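Local coordinates for protein sucrose 6(F)-phosphate phosphorylase (Thermoanaerobacterium thermosaccharolyticum DSM 571, PDB 6S9V) that belongs to the alpha-amylase family of carbohydrate-active enzymes and carries their catalytic domain, a closed barrel of eight parallel strands ringed by helices, at residues 61-71 with 96-106; 80-88 with 198-206. All coordinates share one frame; numbering follows the deposited sequence.

In the fold
Contacts 1 and 2 lie about 18 Å apart, centre to centre, within the barrel domain. Their segments alternate along the chain, in the order 61-71, 80-88, 96-106, 198-206. The first belongs to the long loop after strand 51-54; helix 81-88 then leads to strand 92-97, whose end begins the second segment of contact 1. In contact 1 the loop 61-71 meets that strand end and the short strand 101-103 beyond it, near bound BTB, whereas in contact 2 helix 81-88 packs on the C-terminal end of helix 187-202 and the turn after it. The two contacts touch: Trp81 NE1 lies 3.1 Å from Tyr71 O, a probable hydrogen bond, linking pocket loop to helical shell.

Contact 1: residues 61-71 with 96-106; sequences SGDRGFAPITY and DLMVNHVSRRS. With BTB (2-[bis-(2-hydroxy-ethyl)-amino]-2-hydroxymethyl-propane-1,3-diol), chain C.
Tyr71 engages the backbone of Met98 once directly and once through a water: its OH accepts from Met98 N at 3.0 Å, and a water 2.7 Å from Tyr71 OH donates to Met98 O. The phenol thus spans the inverse gamma turn centred on Met98. In the Met98 chain, chi2 (54°) brings SD to 3.6 Å from Phe66 CD1, and the bend at chi3 (71°) then swings CE to 3.8 Å from Pro68 CG. The sulfur meets the Phe66 ring obliquely, 60° off its normal, in a Met-aromatic contact. Asp96 OD2 lies at the edge of that ring and forms a salt bridge with Arg209, while OD1 accepts from His53.

The rim of the His101 ring faces two acceptors near its plane. NE2 makes weak bonds to Phe66 O at 3.1 Å and to BTB O3 at 3.0 Å, and Asn100 ND2 donates to ND1, which fixes the ring's rotation. BTB, probably from the crystallisation liquor and also hydrogen-bonded to Asp211, His309 and Asp310, lies where a TIM-barrel active site usually is, at the C-terminal ends of the strands.

Farther along, Ser103 OG donates to Ser61 OG at 2.7 Å and accepts from Arg105 N in an ST turn, while Ser103 N bonds Pro68 O at 2.9 Å. Strand 101-103 pairs antiparallel with strand 179-181, and Leu97, on strand 92-97, packs against helix 187-202.

Contact 2: residues 80-88 with 198-206; sequences TWYDIKKMA and KTFSNFGVK
Phe203 sets its CG anti to its own carbonyl carbon (chi1 -64°) and Trp81 turns to an unstaggered chi1 of -97°, which together lay the two rings face to face. This offset stack packs helix 81-88, in the outer layer of the TIM barrel, on the end of helix 187-202 and the turn after it, a Schellman motif with bonds from Val205 N to Phe200 O and Gly204 N to Ser201 O. The five-membered ring of Trp81 and the ring of Phe203 have centroids 4.3 Å apart and planes within 9° of parallel, while Trp81 CB stands 3.6 Å from the Phe203 centroid, almost on the ring normal, as a CH-pi contact. Over the opposite face of Phe203 lies Asn202 OD1, so that ring is sandwiched. Its edge in turn points to the face of Tyr82, an edge-to-face pair with centroids 5.6 Å apart.

At its far end the indole meets Phe200 obliquely, Trp81 CH2 lying 3.5 Å from Phe200 CD1, and the methyl Thr199 CG2 lies 3.8 Å from Trp81 CZ2. Four aromatic side chains therefore form one cluster, with Trp81 also resting on Leu95 of strand 92-97.

Ala88 CB packs on Gly204, the C-prime residue with positive phi. Beside it, Phe203 O is buried with no hydrogen-bond partner in the model; what meets it is a CA-H...O contact from Lys85 CA at 3.4 Å.

Contact 1: residues 61-71 with 96-106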
loop_
_atom_site.group_PDB
_atom_site.type_symbol
_atom_site.label_atom_id
_atom_site.label_comp_id
_atom_site.label_asym_id
_atom_site.label_seq_id
_atom_site.Cartn_x
_atom_site.Cartn_y
_atom_site.Cartn_z
ATOM N N SER A 61 1.956 18.420 -6.091
ATOM C CA SER A 61 3.052 19.025 -6.842
ATOM C C SER A 61 4.173 18.046 -7.193
ATOM O O SER A 61 5.240 18.482 -7.651
ATOM C CB SER A 61 3.630 20.207 -6.066
ATOM O OG SER A 61 4.335 19.785 -4.918
ATOM N N GLY A 62 3.963 16.748 -7.009
ATOM C CA GLY A 62 4.960 15.765 -7.391
ATOM C C GLY A 62 4.633 14.403 -6.823
ATOM O O GLY A 62 3.684 14.233 -6.055
ATOM N N ASP A 63 5.441 13.416 -7.237
ATOM C CA ASP A 63 5.379 12.063 -6.675
ATOM C C ASP A 63 4.003 11.433 -6.894
ATOM O O ASP A 63 3.475 10.725 -6.034
ATOM C CB ASP A 63 5.744 12.094 -5.186
ATOM C CG ASP A 63 6.285 10.762 -4.679
ATOM O OD1 ASP A 63 6.706 9.932 -5.507
ATOM O OD2 ASP A 63 6.290 10.547 -3.445
ATOM N N ARG A 64 3.433 11.697 -8.071
ATOM C CA ARG A 64 2.117 11.230 -8.496
ATOM C C ARG A 64 1.130 11.161 -7.338
ATOM O O ARG A 64 0.638 10.080 -6.989
ATOM C CB ARG A 64 2.225 9.877 -9.208
ATOM C CG ARG A 64 0.934 9.522 -9.918
ATOM C CD ARG A 64 1.061 8.410 -10.968
ATOM N NE ARG A 64 -0.255 8.191 -11.554
ATOM C CZ ARG A 64 -0.541 7.311 -12.500
ATOM N NH1 ARG A 64 0.408 6.541 -13.016
ATOM N NH2 ARG A 64 -1.790 7.210 -12.933
ATOM N N GLY A 65 0.846 12.319 -6.739
ATOM C CA GLY A 65 -0.181 12.452 -5.740
ATOM C C GLY A 65 0.321 12.564 -4.314
ATOM O O GLY A 65 -0.414 13.062 -3.455
ATOM N N PHE A 66 1.542 12.121 -4.032
ATOM C CA PHE A 66 1.999 12.050 -2.647
ATOM C C PHE A 66 2.705 13.324 -2.186
ATOM O O PHE A 66 3.397 13.301 -1.161
ATOM C CB PHE A 66 2.885 10.824 -2.452
ATOM C CG PHE A 66 2.115 9.535 -2.425
ATOM C CD1 PHE A 66 1.598 9.046 -1.238
ATOM C CD2 PHE A 66 1.878 8.835 -3.589
ATOM C CE1 PHE A 66 0.883 7.861 -1.214
ATOM C CE2 PHE A 66 1.165 7.657 -3.580
ATOM C CZ PHE A 66 0.654 7.170 -2.396
ATOM N N ALA A 67 2.514 14.439 -2.897
ATOM C CA ALA A 67 2.904 15.773 -2.427
ATOM C C ALA A 67 1.655 16.654 -2.415
ATOM O O ALA A 67 1.519 17.587 -3.221
ATOM C CB ALA A 67 4.001 16.388 -3.292
ATOM N N PRO A 68 0.709 16.369 -1.525
ATOM C CA PRO A 68 -0.589 17.049 -1.591
ATOM C C PRO A 68 -0.511 18.518 -1.209
ATOM O O PRO A 68 0.114 18.897 -0.215
ATOM C CB PRO A 68 -1.450 16.262 -0.589
ATOM C CG PRO A 68 -0.451 15.692 0.389
ATOM C CD PRO A 68 0.755 15.352 -0.456
ATOM N N ILE A 69 -1.194 19.342 -1.999
ATOM C CA ILE A 69 -1.272 20.782 -1.756
ATOM C C ILE A 69 -2.387 21.117 -0.779
ATOM O O ILE A 69 -2.244 22.024 0.049
ATOM C CB ILE A 69 -1.465 21.506 -3.107
ATOM C CG1 ILE A 69 -0.227 21.310 -3.990
ATOM C CG2 ILE A 69 -1.750 22.995 -2.907
ATOM C CD1 ILE A 69 -0.407 21.806 -5.413
ATOM N N THR A 70 -3.506 20.407 -0.884
ATOM C CA THR A 70 -4.662 20.611 -0.027
ATOM C C THR A 70 -5.503 19.349 -0.100
ATOM O O THR A 70 -5.471 18.631 -1.105
ATOM C CB THR A 70 -5.491 21.832 -0.453
ATOM O OG1 THR A 70 -6.652 21.948 0.383
ATOM C CG2 THR A 70 -5.950 21.707 -1.902
ATOM N N TYR A 71 -6.240 19.077 0.976
ATOM C CA TYR A 71 -7.225 18.005 0.992
ATOM C C TYR A 71 -8.656 18.517 0.861
ATOM O O TYR A 71 -9.593 17.711 0.848
ATOM C CB TYR A 71 -7.116 17.184 2.278
ATOM C CG TYR A 71 -5.804 16.467 2.487
ATOM C CD1 TYR A 71 -4.739 17.097 3.119
ATOM C CD2 TYR A 71 -5.642 15.150 2.087
ATOM C CE1 TYR A 71 -3.552 16.435 3.344
ATOM C CE2 TYR A 71 -4.445 14.479 2.296
ATOM C CZ TYR A 71 -3.404 15.129 2.918
ATOM O OH TYR A 71 -2.226 14.452 3.136
ATOM N N ASP A 96 -5.629 8.010 1.214
ATOM C CA ASP A 96 -4.357 8.256 1.877
ATOM C C ASP A 96 -4.368 9.559 2.662
ATOM O O ASP A 96 -4.844 10.590 2.174
ATOM C CB ASP A 96 -3.215 8.357 0.858
ATOM C CG ASP A 96 -2.922 7.057 0.172
ATOM O OD1 ASP A 96 -3.609 6.718 -0.814
ATOM O OD2 ASP A 96 -1.979 6.388 0.620
ATOM N N LEU A 97 -3.770 9.519 3.850
ATOM C CA LEU A 97 -3.400 10.707 4.605
ATOM C C LEU A 97 -1.879 10.745 4.673
ATOM O O LEU A 97 -1.251 9.807 5.177
ATOM C CB LEU A 97 -4.011 10.683 6.008
ATOM C CG LEU A 97 -3.632 11.842 6.927
ATOM C CD1 LEU A 97 -4.039 13.170 6.281
ATOM C CD2 LEU A 97 -4.282 11.673 8.289
ATOM N N MET A 98 -1.285 11.801 4.125
ATOM C CA MET A 98 0.174 11.935 4.129
ATOM C C MET A 98 0.581 12.555 5.462
ATOM O O MET A 98 0.867 13.751 5.586
ATOM C CB MET A 98 0.641 12.751 2.933
ATOM C CG MET A 98 0.894 11.898 1.666
ATOM S SD MET A 98 -0.474 10.836 1.095
ATOM C CE MET A 98 -1.631 12.059 0.461
ATOM N N VAL A 99 0.612 11.708 6.495
ATOM C CA VAL A 99 0.904 12.209 7.827
ATOM C C VAL A 99 2.324 12.753 7.929
ATOM O O VAL A 99 2.620 13.513 8.857
ATOM C CB VAL A 99 0.696 11.132 8.918
ATOM C CG1 VAL A 99 -0.776 10.805 9.084
ATOM C CG2 VAL A 99 1.503 9.880 8.606
ATOM N N ASN A 100 3.218 12.381 7.007
ATOM C CA ASN A 100 4.618 12.764 7.139
ATOM C C ASN A 100 4.964 14.073 6.446
ATOM O O ASN A 100 5.911 14.743 6.869
ATOM C CB ASN A 100 5.536 11.656 6.592
ATOM C CG ASN A 100 7.015 11.949 6.822
ATOM O OD1 ASN A 100 7.490 11.961 7.958
ATOM N ND2 ASN A 100 7.755 12.170 5.736
ATOM N N HIS A 101 4.237 14.464 5.398
ATOM C CA HIS A 101 4.686 15.598 4.595
ATOM C C HIS A 101 3.536 16.206 3.806
ATOM O O HIS A 101 2.498 15.574 3.582
ATOM C CB HIS A 101 5.820 15.189 3.645
ATOM C CG HIS A 101 5.526 13.950 2.855
ATOM N ND1 HIS A 101 6.081 12.724 3.160
ATOM C CD2 HIS A 101 4.738 13.748 1.772
ATOM C CE1 HIS A 101 5.643 11.820 2.299
ATOM N NE2 HIS A 101 4.828 12.417 1.446
ATOM N N VAL A 102 3.755 17.454 3.379
ATOM C CA VAL A 102 2.801 18.233 2.595
ATOM C C VAL A 102 3.573 18.950 1.490
ATOM O O VAL A 102 4.781 19.170 1.585
ATOM C CB VAL A 102 2.036 19.240 3.493
ATOM C CG1 VAL A 102 2.973 20.347 3.975
ATOM C CG2 VAL A 102 0.823 19.813 2.778
ATOM N N SER A 103 2.862 19.308 0.421
ATOM C CA SER A 103 3.503 20.007 -0.689
ATOM C C SER A 103 4.118 21.328 -0.235
ATOM O O SER A 103 3.529 22.066 0.563
ATOM C CB SER A 103 2.489 20.282 -1.794
ATOM O OG SER A 103 3.080 21.044 -2.835
ATOM N N ARG A 104 5.296 21.650 -0.775
ATOM C CA ARG A 104 5.845 22.983 -0.583
ATOM C C ARG A 104 4.951 24.045 -1.207
ATOM O O ARG A 104 5.100 25.231 -0.900
ATOM C CB ARG A 104 7.246 23.087 -1.189
ATOM C CG ARG A 104 7.253 22.898 -2.704
ATOM C CD ARG A 104 8.602 23.250 -3.312
ATOM N NE ARG A 104 8.907 24.668 -3.189
ATOM C CZ ARG A 104 9.978 25.256 -3.714
ATOM N NH1 ARG A 104 10.862 24.553 -4.412
ATOM N NH2 ARG A 104 10.165 26.553 -3.540
ATOM N N ARG A 105 4.049 23.651 -2.107
ATOM C CA ARG A 105 3.166 24.616 -2.742
ATOM C C ARG A 105 1.861 24.798 -1.979
ATOM O O ARG A 105 0.984 25.530 -2.448
ATOM C CB ARG A 105 2.867 24.209 -4.190
ATOM C CG ARG A 105 4.074 23.762 -4.993
ATOM C CD ARG A 105 5.118 24.862 -5.223
ATOM N NE ARG A 105 6.320 24.284 -5.834
ATOM C CZ ARG A 105 7.393 24.972 -6.225
ATOM N NH1 ARG A 105 7.451 26.287 -6.075
ATOM N NH2 ARG A 105 8.420 24.330 -6.772
ATOM N N SER A 106 1.703 24.146 -0.830
ATOM C CA SER A 106 0.553 24.419 0.017
ATOM C C SER A 106 0.627 25.844 0.566
ATOM O O SER A 106 1.701 26.439 0.687
ATOM C CB SER A 106 0.493 23.418 1.168
ATOM O OG SER A 106 1.639 23.532 1.995
HETATM C C1 BTB C . 7.360 9.058 -0.509
HETATM O O1 BTB C . 7.640 9.404 -1.837
HETATM C C2 BTB C . 6.244 8.000 -0.472
HETATM C C3 BTB C . 4.911 8.671 -0.800
HETATM O O3 BTB C . 4.673 9.707 0.136
HETATM C C4 BTB C . 6.149 7.447 0.956
HETATM O O4 BTB C . 5.230 6.391 0.929
HETATM N N BTB C . 6.517 6.868 -1.403
HETATM C C5 BTB C . 7.887 6.361 -1.263
HETATM C C6 BTB C . 7.905 4.871 -1.617
HETATM O O6 BTB C . 7.111 4.175 -0.689
HETATM C C7 BTB C . 6.235 7.129 -2.813
HETATM C C8 BTB C . 4.887 6.494 -3.214
HETATM O O8 BTB C . 4.669 5.328 -2.459
HETATM O O HOH W 1 -0.217 15.903 4.282
#

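Contact 2: residues 80-88 with 198-206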
loop_
_atom_site.group_PDB
_atom_site.type_symbol
_atom_site.label_atom_id
_atom_site.label_comp_id
_atom_site.label_asym_id
_atom_site.label_seq_id
_atom_site.Cartn_x
_atom_site.Cartn_y
_atom_site.Cartn_z
ATOM N N THR A 80 -14.307 15.657 -8.438
ATOM C CA THR A 80 -14.681 16.426 -7.267
ATOM C C THR A 80 -14.911 15.486 -6.095
ATOM O O THR A 80 -15.020 14.267 -6.252
ATOM C CB THR A 80 -15.951 17.250 -7.495
ATOM O OG1 THR A 80 -17.083 16.369 -7.497
ATOM C CG2 THR A 80 -15.882 18.003 -8.812
ATOM N N TRP A 81 -14.989 16.077 -4.904
ATOM C CA TRP A 81 -15.299 15.299 -3.712
ATOM C C TRP A 81 -16.633 14.575 -3.848
ATOM O O TRP A 81 -16.837 13.529 -3.221
ATOM C CB TRP A 81 -15.309 16.217 -2.496
ATOM C CG TRP A 81 -14.035 16.225 -1.714
ATOM C CD1 TRP A 81 -13.238 17.299 -1.459
ATOM C CD2 TRP A 81 -13.415 15.103 -1.080
ATOM N NE1 TRP A 81 -12.164 16.921 -0.693
ATOM C CE2 TRP A 81 -12.244 15.572 -0.455
ATOM C CE3 TRP A 81 -13.735 13.747 -0.985
ATOM C CZ2 TRP A 81 -11.399 14.738 0.262
ATOM C CZ3 TRP A 81 -12.906 12.917 -0.259
ATOM C CH2 TRP A 81 -11.737 13.412 0.339
ATOM N N TYR A 82 -17.563 15.118 -4.638
ATOM C CA TYR A 82 -18.851 14.448 -4.826
ATOM C C TYR A 82 -18.721 13.178 -5.661
ATOM O O TYR A 82 -19.533 12.256 -5.511
ATOM C CB TYR A 82 -19.849 15.422 -5.432
ATOM C CG TYR A 82 -20.129 16.541 -4.467
ATOM C CD1 TYR A 82 -21.045 16.376 -3.437
ATOM C CD2 TYR A 82 -19.437 17.741 -4.545
ATOM C CE1 TYR A 82 -21.289 17.388 -2.535
ATOM C CE2 TYR A 82 -19.674 18.757 -3.646
ATOM C CZ TYR A 82 -20.600 18.575 -2.643
ATOM O OH TYR A 82 -20.840 19.586 -1.744
ATOM N N ASP A 83 -17.724 13.104 -6.545
ATOM C CA ASP A 83 -17.434 11.841 -7.222
ATOM C C ASP A 83 -17.038 10.761 -6.221
ATOM O O ASP A 83 -17.399 9.584 -6.381
ATOM C CB ASP A 83 -16.327 12.041 -8.258
ATOM C CG ASP A 83 -16.747 12.964 -9.392
ATOM O OD1 ASP A 83 -17.939 12.944 -9.771
ATOM O OD2 ASP A 83 -15.892 13.720 -9.886
ATOM N N ILE A 84 -16.267 11.136 -5.193
ATOM C CA ILE A 84 -15.885 10.193 -4.143
ATOM C C ILE A 84 -17.106 9.787 -3.325
ATOM O O ILE A 84 -17.303 8.609 -2.995
ATOM C CB ILE A 84 -14.803 10.818 -3.240
ATOM C CG1 ILE A 84 -13.577 11.239 -4.053
ATOM C CG2 ILE A 84 -14.403 9.858 -2.118
ATOM C CD1 ILE A 84 -12.720 10.121 -4.503
ATOM N N LYS A 85 -17.917 10.770 -2.943
ATOM C CA LYS A 85 -19.118 10.497 -2.166
ATOM C C LYS A 85 -20.029 9.523 -2.898
ATOM O O LYS A 85 -20.584 8.602 -2.288
ATOM C CB LYS A 85 -19.848 11.804 -1.878
ATOM C CG LYS A 85 -21.069 11.671 -0.976
ATOM C CD LYS A 85 -21.749 13.020 -0.818
ATOM C CE LYS A 85 -22.882 12.981 0.192
ATOM N NZ LYS A 85 -23.494 14.330 0.356
ATOM N N LYS A 86 -20.189 9.707 -4.211
ATOM C CA LYS A 86 -21.039 8.814 -4.986
ATOM C C LYS A 86 -20.464 7.407 -5.012
ATOM O O LYS A 86 -21.202 6.428 -4.851
ATOM C CB LYS A 86 -21.207 9.361 -6.406
ATOM C CG LYS A 86 -21.980 8.454 -7.345
ATOM C CD LYS A 86 -22.302 9.162 -8.655
ATOM C CE LYS A 86 -22.837 8.190 -9.696
ATOM N NZ LYS A 86 -23.299 8.886 -10.928
ATOM N N MET A 87 -19.148 7.288 -5.176
ATOM C CA MET A 87 -18.515 5.974 -5.145
ATOM C C MET A 87 -18.682 5.326 -3.775
ATOM O O MET A 87 -18.878 4.109 -3.673
ATOM C CB MET A 87 -17.034 6.100 -5.512
ATOM C CG MET A 87 -16.335 4.770 -5.818
ATOM S SD MET A 87 -14.568 4.937 -6.232
ATOM C CE MET A 87 -14.724 6.075 -7.601
ATOM N N ALA A 88 -18.600 6.125 -2.707
ATOM C CA ALA A 88 -18.761 5.594 -1.358
ATOM C C ALA A 88 -20.163 5.048 -1.115
ATOM O O ALA A 88 -20.365 4.272 -0.174
ATOM C CB ALA A 88 -18.442 6.679 -0.331
ATOM N N LYS A 198 -12.072 15.019 9.226
ATOM C CA LYS A 198 -13.425 15.556 9.124
ATOM C C LYS A 198 -13.878 15.655 7.674
ATOM O O LYS A 198 -15.015 15.294 7.342
ATOM C CB LYS A 198 -13.467 16.927 9.796
ATOM C CG LYS A 198 -14.821 17.581 9.821
ATOM C CD LYS A 198 -14.835 18.739 10.806
ATOM C CE LYS A 198 -16.231 19.311 10.970
ATOM N NZ LYS A 198 -16.570 20.200 9.823
ATOM N N THR A 199 -13.005 16.149 6.799
ATOM C CA THR A 199 -13.324 16.234 5.376
ATOM C C THR A 199 -13.577 14.851 4.789
ATOM O O THR A 199 -14.593 14.624 4.117
ATOM C CB THR A 199 -12.184 16.940 4.646
ATOM O OG1 THR A 199 -12.058 18.275 5.158
ATOM C CG2 THR A 199 -12.440 16.982 3.142
ATOM N N PHE A 200 -12.662 13.910 5.043
ATOM C CA PHE A 200 -12.828 12.544 4.557
ATOM C C PHE A 200 -14.157 11.963 5.022
ATOM O O PHE A 200 -14.921 11.405 4.229
ATOM C CB PHE A 200 -11.682 11.653 5.047
ATOM C CG PHE A 200 -10.356 11.852 4.313
ATOM C CD1 PHE A 200 -10.184 12.883 3.414
ATOM C CD2 PHE A 200 -9.290 10.985 4.535
ATOM C CE1 PHE A 200 -8.984 13.052 2.758
ATOM C CE2 PHE A 200 -8.075 11.148 3.864
ATOM C CZ PHE A 200 -7.929 12.177 2.981
ATOM N N SER A 201 -14.432 12.066 6.323
ATOM C CA SER A 201 -15.659 11.503 6.872
ATOM C C SER A 201 -16.887 12.139 6.241
ATOM O O SER A 201 -17.915 11.476 6.050
ATOM C CB SER A 201 -15.679 11.702 8.389
ATOM O OG SER A 201 -16.888 11.231 8.941
ATOM N N ASN A 202 -16.812 13.440 5.951
ATOM C CA ASN A 202 -17.942 14.144 5.364
ATOM C C ASN A 202 -18.345 13.548 4.019
ATOM O O ASN A 202 -19.515 13.631 3.630
ATOM C CB ASN A 202 -17.589 15.626 5.210
ATOM C CG ASN A 202 -18.732 16.443 4.657
ATOM O OD1 ASN A 202 -18.763 16.764 3.466
ATOM N ND2 ASN A 202 -19.681 16.790 5.517
ATOM N N PHE A 203 -17.399 12.963 3.287
ATOM C CA PHE A 203 -17.683 12.420 1.963
ATOM C C PHE A 203 -17.678 10.894 1.934
ATOM O O PHE A 203 -17.538 10.300 0.861
ATOM C CB PHE A 203 -16.702 13.008 0.950
ATOM C CG PHE A 203 -16.844 14.495 0.788
ATOM C CD1 PHE A 203 -17.932 15.025 0.115
ATOM C CD2 PHE A 203 -15.903 15.362 1.318
ATOM C CE1 PHE A 203 -18.086 16.398 -0.028
ATOM C CE2 PHE A 203 -16.043 16.735 1.175
ATOM C CZ PHE A 203 -17.135 17.252 0.500
ATOM N N GLY A 204 -17.835 10.249 3.089
ATOM C CA GLY A 204 -18.089 8.824 3.129
ATOM C C GLY A 204 -16.882 7.921 3.240
ATOM O O GLY A 204 -17.046 6.699 3.190
ATOM N N VAL A 205 -15.687 8.483 3.449
ATOM C CA VAL A 205 -14.465 7.686 3.519
ATOM C C VAL A 205 -14.412 6.952 4.849
ATOM O O VAL A 205 -14.592 7.554 5.914
ATOM C CB VAL A 205 -13.233 8.588 3.340
ATOM C CG1 VAL A 205 -11.945 7.786 3.507
ATOM C CG2 VAL A 205 -13.276 9.262 1.993
ATOM N N LYS A 206 -14.160 5.637 4.795
ATOM C CA LYS A 206 -14.227 4.792 5.975
ATOM C C LYS A 206 -12.885 4.244 6.438
ATOM O O LYS A 206 -12.754 3.887 7.611
ATOM C CB LYS A 206 -15.111 3.568 5.672
ATOM C CG LYS A 206 -16.603 3.794 5.627
ATOM C CD LYS A 206 -17.314 2.443 5.682
ATOM C CE LYS A 206 -18.803 2.562 5.414
ATOM N NZ LYS A 206 -19.466 3.558 6.293
HETATM O O HOH W 2 -21.612 15.823 1.667
#